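Local structure of conserved hypothetical protein NMB0706 (Neisseria meningitidis, 1RV9) at residues L141-I150 against L209-V219. The protein is of unknown function but belongs to the multi-copper polyphenol oxidoreductase (laccase) family, DUF152, and has an alpha-beta-beta-alpha architecture. Sequence-based numbering, arbitrary orientation.
Sequences LAGGVLQNTI and LARLILKREGV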
loop_
_atom_site.group_PDB
_atom_site.type_symbol
_atom_site.label_atom_id
_atom_site.label_comp_id
_atom_site.label_asym_id
_atom_site.label_seq_id
_atom_site.Cartn_x
_atom_site.Cartn_y
_atom_site.Cartn_z
ATOM N N LEU A 141 10.150 1.774 -2.276
ATOM C CA LEU A 141 9.841 2.290 -3.602
ATOM C C LEU A 141 11.138 2.543 -4.368
ATOM O O LEU A 141 11.288 2.115 -5.516
ATOM C CB LEU A 141 9.016 3.580 -3.489
ATOM C CG LEU A 141 8.454 4.159 -4.791
ATOM C CD1 LEU A 141 7.549 3.136 -5.463
ATOM C CD2 LEU A 141 7.684 5.442 -4.495
ATOM N N ALA A 142 12.083 3.220 -3.728
ATOM C CA ALA A 142 13.360 3.505 -4.369
ATOM C C ALA A 142 14.172 2.223 -4.530
ATOM O O ALA A 142 15.017 2.120 -5.423
ATOM C CB ALA A 142 14.147 4.526 -3.544
ATOM N N GLY A 143 13.899 1.246 -3.668
ATOM C CA GLY A 143 14.620 -0.017 -3.704
ATOM C C GLY A 143 14.166 -1.017 -4.752
ATOM O O GLY A 143 14.897 -1.966 -5.058
ATOM N N GLY A 144 12.959 -0.824 -5.283
ATOM C CA GLY A 144 12.446 -1.711 -6.313
ATOM C C GLY A 144 11.375 -2.704 -5.895
ATOM O O GLY A 144 11.223 -3.747 -6.529
ATOM N N VAL A 145 10.621 -2.398 -4.843
ATOM C CA VAL A 145 9.580 -3.324 -4.406
ATOM C C VAL A 145 8.507 -3.505 -5.481
ATOM O O VAL A 145 7.972 -4.603 -5.648
ATOM C CB VAL A 145 8.917 -2.864 -3.074
ATOM C CG1 VAL A 145 8.133 -1.584 -3.285
ATOM C CG2 VAL A 145 8.014 -3.977 -2.529
ATOM N N LEU A 146 8.204 -2.444 -6.224
ATOM C CA LEU A 146 7.186 -2.550 -7.267
ATOM C C LEU A 146 7.675 -3.430 -8.416
ATOM O O LEU A 146 6.937 -4.291 -8.906
ATOM C CB LEU A 146 6.788 -1.164 -7.785
ATOM C CG LEU A 146 6.162 -0.224 -6.743
ATOM C CD1 LEU A 146 5.595 1.005 -7.432
ATOM C CD2 LEU A 146 5.049 -0.940 -5.986
ATOM N N GLN A 147 8.919 -3.226 -8.839
ATOM C CA GLN A 147 9.481 -4.029 -9.920
ATOM C C GLN A 147 9.506 -5.505 -9.537
ATOM O O GLN A 147 9.197 -6.367 -10.359
ATOM C CB GLN A 147 10.901 -3.562 -10.276
ATOM C CG GLN A 147 10.985 -2.149 -10.844
ATOM C CD GLN A 147 11.232 -1.099 -9.779
ATOM O OE1 GLN A 147 10.539 -1.054 -8.762
ATOM N NE2 GLN A 147 12.220 -0.242 -10.011
ATOM N N ASN A 148 9.863 -5.802 -8.289
ATOM C CA ASN A 148 9.908 -7.191 -7.836
ATOM C C ASN A 148 8.510 -7.801 -7.770
ATOM O O ASN A 148 8.328 -8.991 -8.037
ATOM C CB ASN A 148 10.579 -7.298 -6.462
ATOM C CG ASN A 148 12.047 -6.937 -6.503
ATOM O OD1 ASN A 148 12.660 -6.916 -7.571
ATOM N ND2 ASN A 148 12.623 -6.664 -5.339
ATOM N N THR A 149 7.522 -6.991 -7.407
ATOM C CA THR A 149 6.150 -7.482 -7.328
ATOM C C THR A 149 5.649 -7.820 -8.728
ATOM O O THR A 149 5.067 -8.878 -8.958
ATOM C CB THR A 149 5.229 -6.431 -6.687
ATOM O OG1 THR A 149 5.681 -6.167 -5.352
ATOM C CG2 THR A 149 3.782 -6.936 -6.643
ATOM N N ILE A 150 5.893 -6.912 -9.665
ATOM C CA ILE A 150 5.486 -7.110 -11.050
ATOM C C ILE A 150 6.080 -8.411 -11.591
ATOM O O ILE A 150 5.390 -9.200 -12.244
ATOM C CB ILE A 150 5.953 -5.912 -11.912
ATOM C CG1 ILE A 150 5.112 -4.680 -11.567
ATOM C CG2 ILE A 150 5.863 -6.248 -13.395
ATOM C CD1 ILE A 150 5.686 -3.376 -12.081
ATOM N N LEU A 209 6.068 9.453 -8.264
ATOM C CA LEU A 209 7.223 8.564 -8.289
ATOM C C LEU A 209 6.767 7.162 -8.678
ATOM O O LEU A 209 7.407 6.495 -9.486
ATOM C CB LEU A 209 7.913 8.529 -6.918
ATOM C CG LEU A 209 8.742 9.763 -6.538
ATOM C CD1 LEU A 209 9.148 9.681 -5.070
ATOM C CD2 LEU A 209 9.983 9.847 -7.425
ATOM N N ALA A 210 5.656 6.716 -8.100
ATOM C CA ALA A 210 5.138 5.390 -8.410
ATOM C C ALA A 210 4.711 5.294 -9.871
ATOM O O ALA A 210 4.980 4.293 -10.527
ATOM C CB ALA A 210 3.966 5.049 -7.493
ATOM N N ARG A 211 4.049 6.330 -10.379
ATOM C CA ARG A 211 3.612 6.315 -11.774
ATOM C C ARG A 211 4.802 6.218 -12.719
ATOM O O ARG A 211 4.749 5.501 -13.718
ATOM C CB ARG A 211 2.793 7.566 -12.107
ATOM C CG ARG A 211 1.449 7.642 -11.408
ATOM C CD ARG A 211 0.515 8.638 -12.089
ATOM N NE ARG A 211 -0.653 8.936 -11.264
ATOM C CZ ARG A 211 -0.627 9.740 -10.205
ATOM N NH1 ARG A 211 0.506 10.334 -9.848
ATOM N NH2 ARG A 211 -1.730 9.943 -9.493
ATOM N N LEU A 212 5.874 6.942 -12.405
ATOM C CA LEU A 212 7.079 6.915 -13.232
ATOM C C LEU A 212 7.675 5.513 -13.258
ATOM O O LEU A 212 7.990 4.970 -14.320
ATOM C CB LEU A 212 8.131 7.886 -12.683
ATOM C CG LEU A 212 8.029 9.371 -13.025
ATOM C CD1 LEU A 212 9.068 10.154 -12.231
ATOM C CD2 LEU A 212 8.249 9.561 -14.521
ATOM N N ILE A 213 7.835 4.932 -12.075
ATOM C CA ILE A 213 8.400 3.599 -11.942
ATOM C C ILE A 213 7.529 2.545 -12.624
ATOM O O ILE A 213 8.033 1.698 -13.364
ATOM C CB ILE A 213 8.602 3.259 -10.444
ATOM C CG1 ILE A 213 9.703 4.157 -9.871
ATOM C CG2 ILE A 213 8.956 1.787 -10.267
ATOM C CD1 ILE A 213 9.821 4.119 -8.357
ATOM N N LEU A 214 6.224 2.604 -12.385
ATOM C CA LEU A 214 5.306 1.645 -12.993
ATOM C C LEU A 214 5.299 1.772 -14.514
ATOM O O LEU A 214 5.320 0.764 -15.224
ATOM C CB LEU A 214 3.893 1.850 -12.446
ATOM C CG LEU A 214 3.698 1.464 -10.978
ATOM C CD1 LEU A 214 2.402 2.064 -10.456
ATOM C CD2 LEU A 214 3.694 -0.058 -10.845
ATOM N N LYS A 215 5.262 3.006 -15.007
ATOM C CA LYS A 215 5.261 3.243 -16.444
ATOM C C LYS A 215 6.542 2.741 -17.082
ATOM O O LYS A 215 6.513 2.110 -18.138
ATOM C CB LYS A 215 5.087 4.736 -16.746
ATOM C CG LYS A 215 3.634 5.197 -16.847
ATOM C CD LYS A 215 2.665 4.022 -16.762
ATOM C CE LYS A 215 1.410 4.256 -17.578
ATOM N NZ LYS A 215 0.498 3.080 -17.501
ATOM N N ARG A 216 7.670 3.020 -16.439
ATOM C CA ARG A 216 8.952 2.586 -16.966
ATOM C C ARG A 216 9.044 1.065 -17.020
ATOM O O ARG A 216 9.730 0.506 -17.877
ATOM C CB ARG A 216 10.099 3.134 -16.109
ATOM C CG ARG A 216 11.467 2.688 -16.599
ATOM C CD ARG A 216 12.594 3.179 -15.710
ATOM N NE ARG A 216 12.549 2.591 -14.375
ATOM C CZ ARG A 216 13.524 2.716 -13.480
ATOM N NH1 ARG A 216 14.616 3.409 -13.784
ATOM N NH2 ARG A 216 13.407 2.156 -12.285
ATOM N N GLU A 217 8.344 0.395 -16.109
ATOM C CA GLU A 217 8.375 -1.058 -16.056
ATOM C C GLU A 217 7.468 -1.682 -17.117
ATOM O O GLU A 217 7.632 -2.848 -17.469
ATOM C CB GLU A 217 7.975 -1.531 -14.655
ATOM C CG GLU A 217 8.675 -2.795 -14.191
ATOM C CD GLU A 217 10.201 -2.680 -14.149
ATOM O OE1 GLU A 217 10.758 -1.572 -14.329
ATOM O OE2 GLU A 217 10.847 -3.719 -13.919
ATOM N N GLY A 218 6.515 -0.903 -17.621
ATOM C CA GLY A 218 5.624 -1.407 -18.654
ATOM C C GLY A 218 4.190 -1.658 -18.238
ATOM O O GLY A 218 3.401 -2.182 -19.023
ATOM N N VAL A 219 3.840 -1.294 -17.009
ATOM C CA VAL A 219 2.478 -1.501 -16.535
ATOM C C VAL A 219 1.487 -0.743 -17.421
ATOM O O VAL A 219 1.634 0.458 -17.652
ATOM C CB VAL A 219 2.344 -1.058 -15.060
ATOM C CG1 VAL A 219 0.892 -1.123 -14.615
ATOM C CG2 VAL A 219 3.201 -1.971 -14.185
#
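Ile213 is the residue on which two leucines and a glutamine of 141-150 converge, and it illustrates how helices pack through branched side chains without any hydrogen bond between them. Its two arms divide the work: Ile213 CD1 lies 3.8 Å from Leu141 CD1, while CG2, set anti to the backbone N, turns to the amide end of Gln147 and more loosely to CB of Leu146. The rest of the apolar seam runs to both sides. Leu141 CD2 rests against Leu209 CB at 3.9 Å, and Leu146 pushes CD1 to 4.0 Å from Leu214 CG, beside the methyl of Ala210. At the far end Ile150 reaches out with CD1, which meets Val219 CG2 at 3.5 Å and the CG of Glu217.

The polar groups at the margin join by contact alone. Gln147 bends at chi2 (92°), which brings OE1 to 3.6 Å from Ile213 CG2 and NE2 to the edge of the Arg216 guanidinium, near its plane. Gln147 CG sits 3.4 Å from Glu217 CD, the carboxylate standing steeply to the amide, with 72° between their planes.

A Schellman motif at Gly144 closes helix 138-143, and another at Gly218 closes helix 206-217. Gly144 also occupies the N-cap position of helix 145-153, where Thr149 OG1 and Thr149 N grip Val145 O from opposite faces of its plane.

The axes of segments 145-150 and 209-217 come within 10.1 Å at closest approach, with 38° between their directions. The pair packs on the mixed sheet that contains strands 119-125 and 131-136, as a helical layer against a sheet in this alpha-beta-beta-alpha architecture: Leu146 and Leu214 both touch Phe123, Leu146 also meets Ala134, and Phe183 of helix 177-184 packs on Leu141 and Leu209.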